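Local coordinates for conserved hypothetical protein (Pyrobaculum aerophilum, PDB 2GL0) that is of unproven function but binds adenosine and probably acts as an adenosine-specific kinase, at residues N20-Q25 and V110-A115; G24-I29 and I50-A55. All blocks are in the same frame, centred on the assembly; numbering follows the deposited sequence.

Contact 1 of 2, residues N20-Q25 and V110-A115; sequences NVIIGQ and VRIFAA. With ADN (adenosine), chain J; PO4 (phosphate ion), chain I.
F113 N gives I23 O the shortest backbone bond, 2.8 Å, while A114 N adds only a weak bond to the same oxygen. I23 N answers with a straighter bond to A114 O, 166° at the hydrogen. Q25 O accepts from both V110 N (2.9 Å) and R111 N, and Q25 N returns a bond to R111 O from above that carbonyl's plane.

The R111 side chain leaves the strand toward a phosphate ion, probably from the crystallisation liquor: R111 NH1 donates a hydrogen bond to its O1 (2.7 Å) and a weak one to O2, and the ion meets the guanidinium at its edge. R111 residues of the second and third subunits bind the same phosphate, so three arginines surround one anion. F113 CE1 lies over one guanidinium face, offset toward the rim. Q25 OE1, 3.6 Å from R111 NH2, approaches obliquely. Q25 turns CG away from its own amide N (chi1 -159°) and then extends, so that its chain slants across that of R111, with CB 3.8 Å from R111 CG.

F113 lays CD2 3.6 Å from G24 CA, and its CZ reaches the Q25 side chain. On the I22 and I112 side the two CG2 methyls meet at 3.8 Å, and L100 and I103 of helix 100-104 cover that face. At the far end, N20 ND2 comes within 2.6 Å of O2' of an adenosine that is hydrogen-bonded by Y165 OH and A117 N.

Strands 20-25 and 111-115 run antiparallel, 157° between their directions, as the last two strands at one edge of the five-stranded sheet within this chain, their register broken by classic beta bulges at I23 and Q25 beside a phosphate site shared between subunits.

Contact 2 of 2, residues G24-I29 and I50-A55; sequences GQAHFI and IAFCEA. With ADN (adenosine), chain G.
The F52 ring meets the backbone of 26-29 obliquely, with CZ 3.3 Å from F28 O, CE1 4.0 Å from the methyl CB of A26, and CE2 4.1 Å from I29 CA. No hydrogen bond crosses; F28 O is hydrogen-bonded instead to T31 OG1. F28 directs CB away from strand 50-53, and its ring lays one face on the adenine of a bound adenosine: C4 stands 3.3 Å above the ring plane, offset toward the rim. With CG anti to the backbone N (chi1 -171°), CD1 and CE1 come under the N9-C5 side of the base. Replacing F28 with an alanine removes the ring, and the adenine would probably lose the aromatic cover on that face and be freer to shift. H27 meets the sugar edge-on, CD2 3.4 Å from O2', while its ND1 bonds to E108 O. I29 CD1 reaches E54 OE2 at 4.2 Å, while E54 OE1 is salt-bridged to R62.

The loop 26-29 thus has F52 on its inner side and the nucleoside on its outer side. F87 of strand 86-92, which lies between strands 19-25 and 47-53, touches both A26 and F52, and T31 and V32 of helix 31-40 pack on F52.

Both contacts start from strand 19-25 and share G24 and Q25, but they leave it differently. Contact 1 is the more central, about 4 Å from the centre of the chain, and joins neighbouring strands by backbone hydrogen bonds; contact 2, about 12 Å out, has none and rests on van der Waals packing round one ring. The buried areas, 516 and 213 Å², match that difference, though both contacts are buried. They meet at V110, whose CG1 is 4.1 Å from H27 ND1. Each also borders an adenosine; the one at F28 lies between subunits, and the one at N20 probably does too, by equivalence of the copies.

Contact 1 of 2, residues N20-Q25 and V110-A115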
loop_
_atom_site.group_PDB
_atom_site.type_symbol
_atom_site.label_atom_id
_atom_site.label_comp_id
_atom_site.label_asym_id
_atom_site.label_seq_id
_atom_site.Cartn_x
_atom_site.Cartn_y
_atom_site.Cartn_z
ATOM N N ASN A 20 4.911 -1.990 24.172
ATOM C CA ASN A 20 3.595 -1.643 23.653
ATOM C C ASN A 20 2.881 -2.901 23.193
ATOM O O ASN A 20 3.537 -3.937 22.973
ATOM C CB ASN A 20 3.663 -0.805 22.423
ATOM C CG ASN A 20 4.235 0.433 22.690
ATOM O OD1 ASN A 20 5.462 0.512 22.989
ATOM N ND2 ASN A 20 3.424 1.460 22.659
ATOM N N VAL A 21 1.541 -2.780 23.092
ATOM C CA VAL A 21 0.643 -3.866 22.709
ATOM C C VAL A 21 -0.057 -3.470 21.422
ATOM O O VAL A 21 -0.317 -2.315 21.180
ATOM C CB VAL A 21 -0.337 -4.251 23.847
ATOM C CG1 VAL A 21 -1.325 -3.229 24.018
ATOM C CG2 VAL A 21 -0.983 -5.676 23.610
ATOM N N ILE A 22 -0.173 -4.425 20.516
ATOM C CA ILE A 22 -0.936 -4.290 19.293
ATOM C C ILE A 22 -1.931 -5.459 19.293
ATOM O O ILE A 22 -1.535 -6.610 19.482
ATOM C CB ILE A 22 -0.038 -4.313 18.036
ATOM C CG1 ILE A 22 1.052 -3.195 18.108
ATOM C CG2 ILE A 22 -0.939 -4.276 16.758
ATOM C CD1 ILE A 22 2.017 -3.199 17.041
ATOM N N ILE A 23 -3.226 -5.138 19.224
ATOM C CA ILE A 23 -4.263 -6.162 19.295
ATOM C C ILE A 23 -5.139 -6.141 18.049
ATOM O O ILE A 23 -5.551 -5.104 17.655
ATOM C CB ILE A 23 -5.124 -6.043 20.540
ATOM C CG1 ILE A 23 -4.244 -5.999 21.755
ATOM C CG2 ILE A 23 -6.175 -7.266 20.640
ATOM C CD1 ILE A 23 -4.986 -5.979 23.116
ATOM N N GLY A 24 -5.438 -7.292 17.456
ATOM C CA GLY A 24 -6.148 -7.305 16.226
ATOM C C GLY A 24 -6.869 -8.590 15.873
ATOM O O GLY A 24 -6.851 -9.547 16.659
ATOM N N GLN A 25 -7.550 -8.586 14.708
ATOM C CA GLN A 25 -8.169 -9.781 14.183
ATOM C C GLN A 25 -7.629 -10.262 12.793
ATOM O O GLN A 25 -7.459 -9.477 11.913
ATOM C CB GLN A 25 -9.642 -9.562 14.057
ATOM C CG GLN A 25 -10.357 -10.908 14.014
ATOM C CD GLN A 25 -11.793 -10.666 13.880
ATOM O OE1 GLN A 25 -12.400 -10.092 14.784
ATOM N NE2 GLN A 25 -12.335 -10.948 12.676
ATOM N N VAL A 110 -7.261 -8.757 9.064
ATOM C CA VAL A 110 -8.506 -8.180 8.600
ATOM C C VAL A 110 -8.680 -6.804 9.242
ATOM O O VAL A 110 -9.172 -5.937 8.586
ATOM C CB VAL A 110 -9.776 -9.166 8.736
ATOM C CG1 VAL A 110 -9.448 -10.534 8.152
ATOM C CG2 VAL A 110 -10.067 -9.458 10.064
ATOM N N ARG A 111 -8.242 -6.631 10.505
ATOM C CA ARG A 111 -8.382 -5.346 11.247
ATOM C C ARG A 111 -7.463 -5.281 12.505
ATOM O O ARG A 111 -6.977 -6.269 12.973
ATOM C CB ARG A 111 -9.800 -5.121 11.716
ATOM C CG ARG A 111 -10.421 -6.079 12.805
ATOM C CD ARG A 111 -11.920 -5.691 12.786
ATOM N NE ARG A 111 -12.830 -6.685 13.299
ATOM C CZ ARG A 111 -13.909 -6.362 14.041
ATOM N NH1 ARG A 111 -14.175 -5.103 14.367
ATOM N NH2 ARG A 111 -14.702 -7.312 14.504
ATOM N N ILE A 112 -7.229 -4.065 12.982
ATOM C CA ILE A 112 -6.433 -3.778 14.170
ATOM C C ILE A 112 -7.381 -3.005 15.168
ATOM O O ILE A 112 -8.084 -2.032 14.814
ATOM C CB ILE A 112 -5.089 -3.065 13.871
ATOM C CG1 ILE A 112 -4.227 -3.836 12.796
ATOM C CG2 ILE A 112 -4.212 -3.035 15.177
ATOM C CD1 ILE A 112 -3.237 -2.993 12.132
ATOM N N PHE A 113 -7.405 -3.510 16.388
ATOM C CA PHE A 113 -8.146 -2.914 17.459
ATOM C C PHE A 113 -7.454 -1.786 18.179
ATOM O O PHE A 113 -8.108 -0.805 18.547
ATOM C CB PHE A 113 -8.614 -4.022 18.456
ATOM C CG PHE A 113 -9.580 -5.023 17.846
ATOM C CD1 PHE A 113 -10.815 -4.607 17.403
ATOM C CD2 PHE A 113 -9.252 -6.353 17.774
ATOM C CE1 PHE A 113 -11.692 -5.519 16.825
ATOM C CE2 PHE A 113 -10.089 -7.277 17.226
ATOM C CZ PHE A 113 -11.352 -6.844 16.717
ATOM N N ALA A 114 -6.151 -1.890 18.405
ATOM C CA ALA A 114 -5.473 -0.933 19.362
ATOM C C ALA A 114 -4.011 -1.021 19.119
ATOM O O ALA A 114 -3.520 -2.149 18.887
ATOM C CB ALA A 114 -5.744 -1.276 20.899
ATOM N N ALA A 115 -3.312 0.130 19.207
ATOM C CA ALA A 115 -1.832 0.160 19.343
ATOM C C ALA A 115 -1.432 1.147 20.386
ATOM O O ALA A 115 -1.612 2.351 20.195
ATOM C CB ALA A 115 -1.120 0.412 17.986
HETATM O "O5'" ADN J . -0.164 8.183 23.302
HETATM C "C5'" ADN J . 0.874 7.410 23.822
HETATM C "C4'" ADN J . 0.992 6.279 22.824
HETATM O "O4'" ADN J . 1.761 6.675 21.702
HETATM C "C3'" ADN J . 1.931 5.474 23.589
HETATM O "O3'" ADN J . 1.055 4.719 24.374
HETATM C "C2'" ADN J . 2.798 4.761 22.569
HETATM O "O2'" ADN J . 2.154 3.618 22.016
HETATM C "C1'" ADN J . 2.905 5.840 21.513
HETATM N N9 ADN J . 4.137 6.668 21.657
HETATM C C8 ADN J . 4.472 7.424 22.762
HETATM N N7 ADN J . 5.674 8.056 22.584
HETATM C C5 ADN J . 6.157 7.745 21.362
HETATM C C6 ADN J . 7.393 8.079 20.547
HETATM N N6 ADN J . 8.401 8.907 20.995
HETATM N N1 ADN J . 7.489 7.500 19.305
HETATM C C2 ADN J . 6.514 6.683 18.854
HETATM N N3 ADN J . 5.389 6.352 19.511
HETATM C C4 ADN J . 5.138 6.817 20.758
HETATM P P PO4 I . -12.441 -2.259 13.416
HETATM O O1 PO4 I . -12.764 -2.882 14.752
HETATM O O2 PO4 I . -13.320 -2.873 12.364
HETATM O O3 PO4 I . -12.638 -0.775 13.523
HETATM O O4 PO4 I . -11.019 -2.465 13.011
#

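Contact 2 of 2, residues G24-I29 and I50-A55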
loop_
_atom_site.group_PDB
_atom_site.type_symbol
_atom_site.label_atom_id
_atom_site.label_comp_id
_atom_site.label_asym_id
_atom_site.label_seq_id
_atom_site.Cartn_x
_atom_site.Cartn_y
_atom_site.Cartn_z
ATOM N N GLY A 24 -5.438 -7.292 17.456
ATOM C CA GLY A 24 -6.148 -7.305 16.226
ATOM C C GLY A 24 -6.869 -8.590 15.873
ATOM O O GLY A 24 -6.851 -9.547 16.659
ATOM N N GLN A 25 -7.550 -8.586 14.708
ATOM C CA GLN A 25 -8.169 -9.781 14.183
ATOM C C GLN A 25 -7.629 -10.262 12.793
ATOM O O GLN A 25 -7.459 -9.477 11.913
ATOM C CB GLN A 25 -9.642 -9.562 14.057
ATOM C CG GLN A 25 -10.357 -10.908 14.014
ATOM C CD GLN A 25 -11.793 -10.666 13.880
ATOM O OE1 GLN A 25 -12.400 -10.092 14.784
ATOM N NE2 GLN A 25 -12.335 -10.948 12.676
ATOM N N ALA A 26 -7.378 -11.581 12.629
ATOM C CA ALA A 26 -6.900 -12.147 11.392
ATOM C C ALA A 26 -7.744 -13.381 11.052
ATOM O O ALA A 26 -8.921 -13.426 11.341
ATOM C CB ALA A 26 -5.480 -12.497 11.499
ATOM N N HIS A 27 -7.123 -14.377 10.449
ATOM C CA HIS A 27 -7.781 -15.643 10.092
ATOM C C HIS A 27 -6.642 -16.494 9.478
ATOM O O HIS A 27 -5.591 -15.950 9.042
ATOM C CB HIS A 27 -8.906 -15.465 9.059
ATOM C CG HIS A 27 -8.434 -15.311 7.632
ATOM N ND1 HIS A 27 -7.850 -14.155 7.143
ATOM C CD2 HIS A 27 -8.489 -16.173 6.576
ATOM C CE1 HIS A 27 -7.543 -14.318 5.860
ATOM N NE2 HIS A 27 -7.934 -15.525 5.492
ATOM N N PHE A 28 -6.853 -17.811 9.455
ATOM C CA PHE A 28 -5.901 -18.772 8.925
ATOM C C PHE A 28 -4.678 -18.809 9.836
ATOM O O PHE A 28 -4.283 -17.788 10.427
ATOM C CB PHE A 28 -5.520 -18.494 7.469
ATOM C CG PHE A 28 -4.700 -19.606 6.829
ATOM C CD1 PHE A 28 -5.047 -20.941 7.015
ATOM C CD2 PHE A 28 -3.570 -19.308 6.043
ATOM C CE1 PHE A 28 -4.284 -21.971 6.424
ATOM C CE2 PHE A 28 -2.826 -20.318 5.430
ATOM C CZ PHE A 28 -3.166 -21.651 5.632
ATOM N N ILE A 29 -4.092 -19.999 9.903
ATOM C CA ILE A 29 -2.981 -20.317 10.725
ATOM C C ILE A 29 -1.645 -19.689 10.337
ATOM O O ILE A 29 -0.795 -19.498 11.223
ATOM C CB ILE A 29 -2.841 -21.848 10.892
ATOM C CG1 ILE A 29 -1.716 -22.151 11.890
ATOM C CG2 ILE A 29 -2.552 -22.616 9.553
ATOM C CD1 ILE A 29 -2.190 -22.694 13.166
ATOM N N ILE A 50 4.347 -12.846 19.900
ATOM C CA ILE A 50 3.076 -12.891 19.150
ATOM C C ILE A 50 2.223 -14.132 19.522
ATOM O O ILE A 50 2.741 -15.247 19.662
ATOM C CB ILE A 50 3.271 -12.530 17.615
ATOM C CG1 ILE A 50 2.506 -13.411 16.651
ATOM C CG2 ILE A 50 4.686 -12.655 17.259
ATOM C CD1 ILE A 50 1.023 -13.162 16.589
ATOM N N ALA A 51 0.930 -13.921 19.768
ATOM C CA ALA A 51 -0.038 -15.075 19.923
ATOM C C ALA A 51 -1.303 -14.849 19.102
ATOM O O ALA A 51 -1.643 -13.698 18.745
ATOM C CB ALA A 51 -0.361 -15.393 21.407
ATOM N N PHE A 52 -1.973 -15.947 18.769
ATOM C CA PHE A 52 -3.067 -15.973 17.783
ATOM C C PHE A 52 -3.972 -17.119 18.166
ATOM O O PHE A 52 -3.532 -18.250 18.401
ATOM C CB PHE A 52 -2.490 -16.260 16.386
ATOM C CG PHE A 52 -3.572 -16.514 15.311
ATOM C CD1 PHE A 52 -4.474 -15.450 14.906
ATOM C CD2 PHE A 52 -3.694 -17.810 14.697
ATOM C CE1 PHE A 52 -5.471 -15.630 13.935
ATOM C CE2 PHE A 52 -4.718 -18.015 13.663
ATOM C CZ PHE A 52 -5.602 -16.932 13.290
ATOM N N CYS A 53 -5.244 -16.865 18.253
ATOM C CA CYS A 53 -6.173 -17.942 18.633
ATOM C C CYS A 53 -6.686 -18.551 17.372
ATOM O O CYS A 53 -7.478 -17.904 16.683
ATOM C CB CYS A 53 -7.359 -17.303 19.361
ATOM S SG CYS A 53 -6.904 -16.380 20.867
ATOM N N GLU A 54 -6.224 -19.755 17.020
ATOM C CA GLU A 54 -6.840 -20.580 15.943
ATOM C C GLU A 54 -8.253 -20.779 16.375
ATOM O O GLU A 54 -8.475 -21.036 17.561
ATOM C CB GLU A 54 -6.172 -21.944 15.977
ATOM C CG GLU A 54 -6.598 -22.959 14.906
ATOM C CD GLU A 54 -5.759 -24.211 15.012
ATOM O OE1 GLU A 54 -5.168 -24.471 16.079
ATOM O OE2 GLU A 54 -5.653 -24.926 14.026
ATOM N N ALA A 55 -9.225 -20.686 15.485
ATOM C CA ALA A 55 -10.624 -20.753 15.933
ATOM C C ALA A 55 -11.410 -21.977 15.452
ATOM O O ALA A 55 -12.651 -22.072 15.627
ATOM C CB ALA A 55 -11.321 -19.487 15.511
HETATM O "O5'" ADN G . -8.652 -20.767 10.074
HETATM C "C5'" ADN G . -8.971 -21.567 8.954
HETATM C "C4'" ADN G . -9.507 -20.476 8.056
HETATM O "O4'" ADN G . -8.412 -19.967 7.309
HETATM C "C3'" ADN G . -10.468 -20.986 7.015
HETATM O "O3'" ADN G . -11.724 -20.608 7.507
HETATM C "C2'" ADN G . -10.079 -20.274 5.720
HETATM O "O2'" ADN G . -10.368 -18.910 5.744
HETATM C "C1'" ADN G . -8.656 -20.038 5.893
HETATM N N9 ADN G . -7.903 -21.145 5.302
HETATM C C8 ADN G . -7.954 -22.450 5.642
HETATM N N7 ADN G . -7.100 -23.169 4.872
HETATM C C5 ADN G . -6.503 -22.319 4.024
HETATM C C6 ADN G . -5.510 -22.451 2.939
HETATM N N6 ADN G . -4.939 -23.669 2.615
HETATM N N1 ADN G . -5.184 -21.267 2.320
HETATM C C2 ADN G . -5.741 -20.064 2.651
HETATM N N3 ADN G . -6.632 -19.865 3.608
HETATM C C4 ADN G . -7.023 -20.961 4.312
#